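Local coordinates for C-terminal peptide of Putative angiotensinogen (Lampetra fluviatilis, PDB 5INW), which forms the C-terminal part of a heparin-binding serpin, lamprey angiotensinogen, which inhibits thrombin and is held here in its reaction-loop-cleaved form, at residues Phe12-Tyr17 with Gly28-Pro33. Sequence-based numbering, arbitrary orientation.
Sequences FVVLIY and GRVADP
Gly28 and Val14 make a hydrogen-bonded pair in an antiparallel beta hairpin, the C-terminal one of the serpin fold, whose strands 12-18 and 24-30 extend a sheet formed with the larger chain of angiotensinogen. Gly28 N donates to Val14 O at 3.0 Å, and Val14 N returns a bond of 2.7 Å to Gly28 O, arriving 38° above the carbonyl plane. CG1 of Val14 packs against the Gly28 carbonyl. The Gly28 oxygen also receives the CA-H of Val13, 3.3 Å from CA to O.

Next comes Arg29, the non-hydrogen-bonded partner of Val13. Its CA-H points at Phe12 O in the same fashion, and its CG passes 3.7 Å from that oxygen before the chain bends at chi2 and chi3 and carries the guanidinium away from the hairpin. There it meets the larger chain: NE pairs with Glu323 of that chain in a salt bridge, and NH2 bonds to the backbone oxygens of its Gly101 and Asp104.

Val30 closes the ladder against Phe12. Its N binds Phe12 O at 2.9 Å, almost in line with the C=O bond, while Phe12 N reaches Val30 O. With chi1 at 67°, CG of Phe12 sits between its own N and carbonyl carbon, which swings the ring alongside Val30. Cutting Phe12 back to an alanine is likely to open a gap beside Val30 and Val310 of the larger chain, both of which the ring packs against. The CB of Val30 sits over the ring face, 3.9 Å from its centroid, in a CH-pi contact, with CG1 nearest CE2 and CG2 nearest CZ.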
loop_
_atom_site.group_PDB
_atom_site.type_symbol
_atom_site.label_atom_id
_atom_site.label_comp_id
_atom_site.label_asym_id
_atom_site.label_seq_id
_atom_site.Cartn_x
_atom_site.Cartn_y
_atom_site.Cartn_z
ATOM N N PHE C 12 3.408 -5.655 16.232
ATOM C CA PHE C 12 3.614 -6.663 15.210
ATOM C C PHE C 12 3.674 -6.091 13.795
ATOM O O PHE C 12 3.075 -5.077 13.494
ATOM C CB PHE C 12 2.540 -7.718 15.305
ATOM C CG PHE C 12 1.179 -7.235 14.975
ATOM C CD1 PHE C 12 0.654 -7.408 13.710
ATOM C CD2 PHE C 12 0.386 -6.663 15.943
ATOM C CE1 PHE C 12 -0.641 -7.006 13.429
ATOM C CE2 PHE C 12 -0.916 -6.261 15.670
ATOM C CZ PHE C 12 -1.427 -6.423 14.425
ATOM N N VAL C 13 4.426 -6.763 12.936
ATOM C CA VAL C 13 4.455 -6.475 11.518
ATOM C C VAL C 13 3.320 -7.224 10.798
ATOM O O VAL C 13 2.979 -8.383 11.123
ATOM C CB VAL C 13 5.796 -6.877 10.914
ATOM C CG1 VAL C 13 5.836 -6.635 9.406
ATOM C CG2 VAL C 13 6.903 -6.101 11.597
ATOM N N VAL C 14 2.753 -6.559 9.793
ATOM C CA VAL C 14 1.550 -7.037 9.143
ATOM C C VAL C 14 1.773 -6.908 7.628
ATOM O O VAL C 14 2.365 -5.959 7.190
ATOM C CB VAL C 14 0.326 -6.266 9.694
ATOM C CG1 VAL C 14 0.162 -4.935 9.011
ATOM C CG2 VAL C 14 -0.927 -7.067 9.562
ATOM N N LEU C 15 1.396 -7.932 6.869
ATOM C CA LEU C 15 1.522 -7.952 5.411
ATOM C C LEU C 15 0.303 -8.648 4.815
ATOM O O LEU C 15 0.008 -9.770 5.167
ATOM C CB LEU C 15 2.777 -8.705 4.936
ATOM C CG LEU C 15 4.149 -8.266 5.447
ATOM C CD1 LEU C 15 5.178 -9.187 4.838
ATOM C CD2 LEU C 15 4.514 -6.833 5.120
ATOM N N ILE C 16 -0.376 -7.975 3.900
ATOM C CA ILE C 16 -1.521 -8.517 3.234
ATOM C C ILE C 16 -1.030 -8.809 1.829
ATOM O O ILE C 16 -0.573 -7.889 1.146
ATOM C CB ILE C 16 -2.653 -7.488 3.244
ATOM C CG1 ILE C 16 -3.212 -7.357 4.643
ATOM C CG2 ILE C 16 -3.758 -7.909 2.296
ATOM C CD1 ILE C 16 -4.130 -6.188 4.818
ATOM N N TYR C 17 -1.118 -10.060 1.382
ATOM C CA TYR C 17 -0.474 -10.440 0.127
ATOM C C TYR C 17 -1.237 -11.490 -0.666
ATOM O O TYR C 17 -1.994 -12.262 -0.104
ATOM C CB TYR C 17 0.931 -10.947 0.444
ATOM C CG TYR C 17 0.930 -12.316 1.067
ATOM C CD1 TYR C 17 0.647 -12.512 2.443
ATOM C CD2 TYR C 17 1.161 -13.437 0.273
ATOM C CE1 TYR C 17 0.624 -13.802 2.987
ATOM C CE2 TYR C 17 1.140 -14.715 0.809
ATOM C CZ TYR C 17 0.872 -14.915 2.151
ATOM O OH TYR C 17 0.854 -16.247 2.593
ATOM N N GLY C 28 2.858 -3.076 6.799
ATOM C CA GLY C 28 2.980 -2.210 7.949
ATOM C C GLY C 28 3.319 -2.868 9.265
ATOM O O GLY C 28 3.693 -4.052 9.335
ATOM N N ARG C 29 3.177 -2.035 10.299
ATOM C CA ARG C 29 3.399 -2.386 11.673
ATOM C C ARG C 29 2.284 -1.754 12.479
ATOM O O ARG C 29 2.032 -0.543 12.372
ATOM C CB ARG C 29 4.759 -1.874 12.168
ATOM C CG ARG C 29 4.968 -1.951 13.700
ATOM C CD ARG C 29 5.316 -0.601 14.290
ATOM N NE ARG C 29 6.703 -0.301 13.956
ATOM C CZ ARG C 29 7.350 0.811 14.271
ATOM N NH1 ARG C 29 8.622 0.910 13.937
ATOM N NH2 ARG C 29 6.737 1.809 14.912
ATOM N N VAL C 30 1.634 -2.595 13.283
ATOM C CA VAL C 30 0.636 -2.135 14.220
ATOM C C VAL C 30 1.243 -2.116 15.616
ATOM O O VAL C 30 1.608 -3.174 16.140
ATOM C CB VAL C 30 -0.598 -3.029 14.204
ATOM C CG1 VAL C 30 -1.606 -2.497 15.195
ATOM C CG2 VAL C 30 -1.201 -3.055 12.812
ATOM N N ALA C 31 1.374 -0.905 16.174
ATOM C CA ALA C 31 1.838 -0.680 17.547
ATOM C C ALA C 31 0.803 -0.049 18.497
ATOM O O ALA C 31 0.987 -0.128 19.690
ATOM C CB ALA C 31 3.088 0.158 17.536
ATOM N N ASP C 32 -0.290 0.515 17.991
ATOM C CA ASP C 32 -1.239 1.229 18.836
ATOM C C ASP C 32 -2.597 1.217 18.161
ATOM O O ASP C 32 -2.954 2.141 17.445
ATOM C CB ASP C 32 -0.741 2.661 19.097
ATOM C CG ASP C 32 -1.817 3.572 19.706
ATOM O OD1 ASP C 32 -2.645 3.059 20.493
ATOM O OD2 ASP C 32 -1.845 4.797 19.366
ATOM N N PRO C 33 -3.360 0.146 18.369
ATOM C CA PRO C 33 -4.766 0.076 17.963
ATOM C C PRO C 33 -5.638 1.247 18.469
ATOM O O PRO C 33 -5.250 1.963 19.397
ATOM C CB PRO C 33 -5.237 -1.192 18.641
ATOM C CG PRO C 33 -4.032 -2.053 18.748
ATOM C CD PRO C 33 -2.872 -1.139 18.910
#